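Local atomic coordinates of aldose 1-epimerase (Caenorhabditis elegans, PDB entry 1LUR), a protein that probably interconverts the alpha and beta anomers of aldose sugars, the reaction of an aldose 1-epimerase (mutarotase). Residues V196-D199 / C203-G206; R209-T212 / F216-R219. All blocks are in the same frame, centred on the assembly; numbering follows the deposited sequence.

Contact 1. Residues V196-D199 / C203-G206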
ATOM      1  N   VAL A 196      -8.334  -7.545  11.415  1.00 30.73           N
ATOM      2  CA  VAL A 196      -9.554  -6.759  11.408  1.00 28.69           C
ATOM      3  C   VAL A 196     -10.668  -7.485  10.663  1.00 28.54           C
ATOM      4  O   VAL A 196     -10.551  -7.774   9.478  1.00 30.19           O
ATOM      5  CB  VAL A 196      -9.300  -5.378  10.753  1.00 29.83           C
ATOM      6  CG1 VAL A 196     -10.588  -4.567  10.691  1.00 29.83           C
ATOM      7  CG2 VAL A 196      -8.245  -4.633  11.543  1.00 28.80           C
ATOM      8  N   GLU A 197     -11.754  -7.774  11.368  1.00 27.15           N
ATOM      9  CA  GLU A 197     -12.887  -8.466  10.768  1.00 29.42           C
ATOM     10  C   GLU A 197     -13.606  -7.585   9.742  1.00 29.60           C
ATOM     11  O   GLU A 197     -13.771  -6.384   9.947  1.00 30.12           O
ATOM     12  CB  GLU A 197     -13.858  -8.885  11.870  1.00 30.81           C
ATOM     13  CG  GLU A 197     -15.134  -9.536  11.388  1.00 33.20           C
ATOM     14  CD  GLU A 197     -16.045  -9.860  12.545  1.00 34.43           C
ATOM     15  OE1 GLU A 197     -15.758 -10.837  13.264  1.00 31.79           O
ATOM     16  OE2 GLU A 197     -17.030  -9.118  12.752  1.00 35.34           O
ATOM     17  N   VAL A 198     -14.023  -8.189   8.636  1.00 31.21           N
ATOM     18  CA  VAL A 198     -14.725  -7.461   7.583  1.00 31.85           C
ATOM     19  C   VAL A 198     -15.978  -8.222   7.184  1.00 33.79           C
ATOM     20  O   VAL A 198     -16.082  -9.426   7.427  1.00 33.88           O
ATOM     21  CB  VAL A 198     -13.848  -7.286   6.326  1.00 30.45           C
ATOM     22  CG1 VAL A 198     -12.613  -6.476   6.667  1.00 30.43           C
ATOM     23  CG2 VAL A 198     -13.468  -8.647   5.763  1.00 29.22           C
ATOM     24  N   ASP A 199     -16.929  -7.517   6.576  1.00 34.10           N
ATOM     25  CA  ASP A 199     -18.174  -8.141   6.147  1.00 35.08           C
ATOM     26  C   ASP A 199     -18.081  -8.622   4.703  1.00 36.93           C
ATOM     27  O   ASP A 199     -16.987  -8.722   4.145  1.00 37.06           O
ATOM     28  CB  ASP A 199     -19.357  -7.174   6.303  1.00 32.19           C
ATOM     29  CG  ASP A 199     -19.176  -5.882   5.522  1.00 29.93           C
ATOM     30  OD1 ASP A 199     -18.510  -5.906   4.463  1.00 26.08           O
ATOM     31  OD2 ASP A 199     -19.722  -4.845   5.964  1.00 27.03           O
ATOM     32  N   CYS A 203     -15.850  -4.594   4.239  1.00 32.52           N
ATOM     33  CA  CYS A 203     -15.776  -3.349   4.989  1.00 31.77           C
ATOM     34  C   CYS A 203     -15.693  -3.766   6.448  1.00 30.91           C
ATOM     35  O   CYS A 203     -16.458  -4.629   6.897  1.00 29.76           O
ATOM     36  CB  CYS A 203     -17.012  -2.475   4.790  1.00 31.64           C
ATOM     37  SG  CYS A 203     -16.913  -0.946   5.767  1.00 33.99           S
ATOM     38  N   PRO A 204     -14.757  -3.173   7.203  1.00 28.00           N
ATOM     39  CA  PRO A 204     -14.602  -3.512   8.619  1.00 28.27           C
ATOM     40  C   PRO A 204     -15.907  -3.431   9.398  1.00 28.49           C
ATOM     41  O   PRO A 204     -16.748  -2.572   9.138  1.00 28.57           O
ATOM     42  CB  PRO A 204     -13.580  -2.492   9.106  1.00 26.00           C
ATOM     43  CG  PRO A 204     -12.714  -2.293   7.889  1.00 25.51           C
ATOM     44  CD  PRO A 204     -13.739  -2.194   6.781  1.00 27.97           C
ATOM     45  N   THR A 205     -16.067  -4.328  10.361  1.00 28.11           N
ATOM     46  CA  THR A 205     -17.269  -4.355  11.183  1.00 27.77           C
ATOM     47  C   THR A 205     -16.982  -3.671  12.517  1.00 27.77           C
ATOM     48  O   THR A 205     -17.898  -3.356  13.274  1.00 28.68           O
ATOM     49  CB  THR A 205     -17.702  -5.798  11.467  1.00 28.55           C
ATOM     50  OG1 THR A 205     -16.633  -6.488  12.126  1.00 27.87           O
ATOM     51  CG2 THR A 205     -18.035  -6.513  10.175  1.00 27.59           C
ATOM     52  N   GLY A 206     -15.700  -3.446  12.795  1.00 27.88           N
ATOM     53  CA  GLY A 206     -15.307  -2.807  14.039  1.00 27.18           C
ATOM     54  C   GLY A 206     -14.785  -3.829  15.034  1.00 25.96           C
ATOM     55  O   GLY A 206     -14.307  -3.480  16.117  1.00 26.73           O
TER
HETATM   56  O   HOH W   1     -13.408  -4.588  12.130  1.00 22.49           O
HETATM   57  O   HOH W   2     -19.369  -3.335   8.335  1.00 36.11           O
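The chain of Glu197 runs out extended, CG trans to the amide nitrogen (chi1 176°), while Thr205 turns OG1 between its own backbone N and carbonyl carbon (chi1 58°); the two thus meet where strand 204-205 folds back antiparallel on strand 194-198, a short beta hairpin of the beta-sandwich. Thr205 OG1 gives its proton to Glu197 OE2 at 2.7 Å, approaching the carboxylate on its anti side and somewhat out of plane. Threonine suits the place because its other branch, CG2, lies against the backbone where Val198 joins Asp199.

Val198 and Pro204 form a non-hydrogen-bonded pair, their CA atoms 4.1 Å apart. Bonds lie to each side of it: Thr205 N to Glu197 O at 3.1 Å, and Asp199 N to Cys203 O at 2.9 Å. Pro204, lacking an N-H, fits this pair well, and its CB packs on Val196 CG1 at 4.0 Å. A water links Glu197 O to the N of Gly206, whose backbone angles call for glycine at this corner. At the loop end, Asp199 OD1 also bonds to Thr201 OG1, and it takes the N-H of Cys203 at 3.0 Å, nearly straight (169°) but from above the carboxylate plane.

Contact 2. Residues R209-T212 / F216-R219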
ATOM      1  N   ARG A 209     -10.321  -9.813  15.538  1.00 31.18           N
ATOM      2  CA  ARG A 209     -10.297 -11.239  15.806  1.00 34.70           C
ATOM      3  C   ARG A 209      -8.891 -11.784  15.904  1.00 36.45           C
ATOM      4  O   ARG A 209      -7.981 -11.342  15.192  1.00 34.28           O
ATOM      5  CB  ARG A 209     -11.048 -12.002  14.714  1.00 33.98           C
ATOM      6  CG  ARG A 209     -12.560 -11.905  14.801  1.00 37.56           C
ATOM      7  CD  ARG A 209     -13.219 -12.782  13.745  1.00 40.75           C
ATOM      8  NE  ARG A 209     -12.763 -14.165  13.848  1.00 44.88           N
ATOM      9  CZ  ARG A 209     -13.100 -15.131  13.000  1.00 48.42           C
ATOM     10  NH1 ARG A 209     -13.902 -14.865  11.978  1.00 51.04           N
ATOM     11  NH2 ARG A 209     -12.630 -16.362  13.168  1.00 49.28           N
ATOM     12  N   SER A 210      -8.728 -12.744  16.806  1.00 37.26           N
ATOM     13  CA  SER A 210      -7.444 -13.380  17.019  1.00 38.23           C
ATOM     14  C   SER A 210      -7.172 -14.174  15.761  1.00 38.12           C
ATOM     15  O   SER A 210      -8.096 -14.646  15.097  1.00 37.63           O
ATOM     16  CB  SER A 210      -7.507 -14.326  18.221  1.00 37.70           C
ATOM     17  OG  SER A 210      -6.414 -15.230  18.211  1.00 40.06           O
ATOM     18  N   VAL A 211      -5.902 -14.321  15.424  1.00 39.08           N
ATOM     19  CA  VAL A 211      -5.548 -15.067  14.238  1.00 40.48           C
ATOM     20  C   VAL A 211      -5.423 -16.553  14.578  1.00 41.76           C
ATOM     21  O   VAL A 211      -5.488 -17.408  13.699  1.00 41.04           O
ATOM     22  CB  VAL A 211      -4.215 -14.568  13.662  1.00 41.68           C
ATOM     23  CG1 VAL A 211      -3.049 -15.045  14.517  1.00 38.58           C
ATOM     24  CG2 VAL A 211      -4.084 -15.037  12.251  1.00 41.99           C
ATOM     25  N   THR A 212      -5.252 -16.847  15.863  1.00 43.66           N
ATOM     26  CA  THR A 212      -5.114 -18.229  16.324  1.00 45.67           C
ATOM     27  C   THR A 212      -6.191 -19.150  15.761  1.00 46.48           C
ATOM     28  O   THR A 212      -7.377 -18.832  15.802  1.00 46.27           O
ATOM     29  CB  THR A 212      -5.163 -18.315  17.865  1.00 45.84           C
ATOM     30  OG1 THR A 212      -4.115 -17.513  18.422  1.00 46.30           O
ATOM     31  CG2 THR A 212      -4.987 -19.761  18.324  1.00 46.19           C
ATOM     32  N   PHE A 216      -5.526 -16.979   8.721  1.00 48.52           N
ATOM     33  CA  PHE A 216      -4.728 -15.761   8.613  1.00 47.90           C
ATOM     34  C   PHE A 216      -3.505 -15.814   9.526  1.00 48.23           C
ATOM     35  O   PHE A 216      -2.820 -14.805   9.699  1.00 46.38           O
ATOM     36  CB  PHE A 216      -5.558 -14.522   8.982  1.00 47.39           C
ATOM     37  CG  PHE A 216      -6.714 -14.252   8.052  1.00 47.21           C
ATOM     38  CD1 PHE A 216      -6.547 -14.298   6.672  1.00 47.20           C
ATOM     39  CD2 PHE A 216      -7.965 -13.919   8.564  1.00 46.57           C
ATOM     40  CE1 PHE A 216      -7.614 -14.018   5.813  1.00 47.17           C
ATOM     41  CE2 PHE A 216      -9.033 -13.639   7.714  1.00 46.12           C
ATOM     42  CZ  PHE A 216      -8.857 -13.686   6.337  1.00 45.41           C
ATOM     43  N   ASP A 217      -3.243 -16.972  10.131  1.00 48.07           N
ATOM     44  CA  ASP A 217      -2.089 -17.107  11.019  1.00 49.07           C
ATOM     45  C   ASP A 217      -0.871 -17.371  10.150  1.00 49.44           C
ATOM     46  O   ASP A 217      -0.711 -18.466   9.614  1.00 50.65           O
ATOM     47  CB  ASP A 217      -2.270 -18.267  12.012  1.00 47.78           C
ATOM     48  CG  ASP A 217      -1.370 -18.134  13.249  1.00 48.58           C
ATOM     49  OD1 ASP A 217      -0.235 -17.619  13.127  1.00 46.36           O
ATOM     50  OD2 ASP A 217      -1.791 -18.557  14.349  1.00 47.03           O
ATOM     51  N   PHE A 218      -0.029 -16.352  10.001  1.00 49.60           N
ATOM     52  CA  PHE A 218       1.185 -16.446   9.198  1.00 49.37           C
ATOM     53  C   PHE A 218       2.384 -16.346  10.126  1.00 49.57           C
ATOM     54  O   PHE A 218       3.511 -16.150   9.673  1.00 50.05           O
ATOM     55  CB  PHE A 218       1.253 -15.295   8.186  1.00 48.80           C
ATOM     56  CG  PHE A 218       0.212 -15.363   7.101  1.00 48.28           C
ATOM     57  CD1 PHE A 218       0.353 -16.249   6.038  1.00 48.19           C
ATOM     58  CD2 PHE A 218      -0.906 -14.533   7.139  1.00 48.68           C
ATOM     59  CE1 PHE A 218      -0.605 -16.306   5.024  1.00 49.32           C
ATOM     60  CE2 PHE A 218      -1.871 -14.582   6.130  1.00 48.57           C
ATOM     61  CZ  PHE A 218      -1.719 -15.469   5.070  1.00 48.42           C
ATOM     62  N   ARG A 219       2.135 -16.474  11.424  1.00 50.09           N
ATOM     63  CA  ARG A 219       3.195 -16.391  12.419  1.00 51.44           C
ATOM     64  C   ARG A 219       4.272 -17.461  12.271  1.00 52.51           C
ATOM     65  O   ARG A 219       5.389 -17.287  12.756  1.00 52.27           O
ATOM     66  CB  ARG A 219       2.593 -16.442  13.828  1.00 50.73           C
ATOM     67  CG  ARG A 219       1.810 -15.182  14.196  1.00 50.31           C
ATOM     68  CD  ARG A 219       1.143 -15.284  15.564  1.00 48.81           C
ATOM     69  NE  ARG A 219      -0.005 -16.187  15.553  1.00 47.85           N
ATOM     70  CZ  ARG A 219      -0.806 -16.394  16.594  1.00 46.17           C
ATOM     71  NH1 ARG A 219      -0.587 -15.765  17.743  1.00 45.76           N
ATOM     72  NH2 ARG A 219      -1.835 -17.222  16.483  1.00 44.49           N
TER
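Val211 and Arg219 advance on each other from opposite directions, and the meeting is of a methyl with a flat cation: Val211 CG1 sits over one face of the guanidinium, displaced toward the rim, with NH2 of Arg219 3.2 Å away. CG1 gets there because chi1 of 74° places it between the backbone N and the carbonyl carbon, leaving CG2 to turn to the other side, toward Phe216 CB at 3.6 Å and Asp217 CB at 3.7 Å. With a methyl on each branch, valine can face the guanidinium with one and the Phe216-Asp217 side with the other, though CG2 is too close to the Phe216 backbone in the model and its exact position is doubtful.

Thr212 meets the same guanidinium at its edge: Arg219 NH2 donates to Thr212 OG1 at 3.0 Å (161°), with the oxygen close to the guanidinium plane. The segments lie in the connection that leaves 207-210, an outermost strand of one antiparallel sheet of the sandwich, and leads to strand 222-223 at the margin of another. Two side-chain turns shape this part of the chain: an ST turn, in which Ser210 OG accepts from Thr212 N, and an Asx turn, in which Asp217 OD1 accepts from Arg219 N.

Asp217 OD1 also receives Arg219 NE at 2.8 Å, a nearly straight bond (170°), while OD2 forms a salt bridge with NH2. Arginine bends at its third torsion to grip both oxygens side-on, each met from above the carboxylate plane. Its remaining nitrogen, NH1, pairs with Asp193. A methionine in place of Arg219 would probably leave both Asp217 and Asp193 without their cationic mate, and Thr212 OG1 without this donor. The Phe216 ring points away from Val211 and meets Phe195 edge-to-face.

How the contacts relate
Along the chain the two contacts stand in series, contact 1 closing before contact 2 opens, and they neither nest nor cross. Strand 194-198 leads through Asp199 into residues 200-202, and contact 1 closes this loop by bringing 203-206 back alongside. The chain then turns a corner at Gly206 and enters strand 207-210, which pairs antiparallel with 194-198 as the outermost strand of their sheet. Past it, contact 2 closes the chain around residues 213-215, within the longer connection to strand 222-223 at the margin of another sheet. Their centres lie about 15 Å apart, yet they touch where Glu197 OE1 packs on Arg209 CD at 3.2 Å.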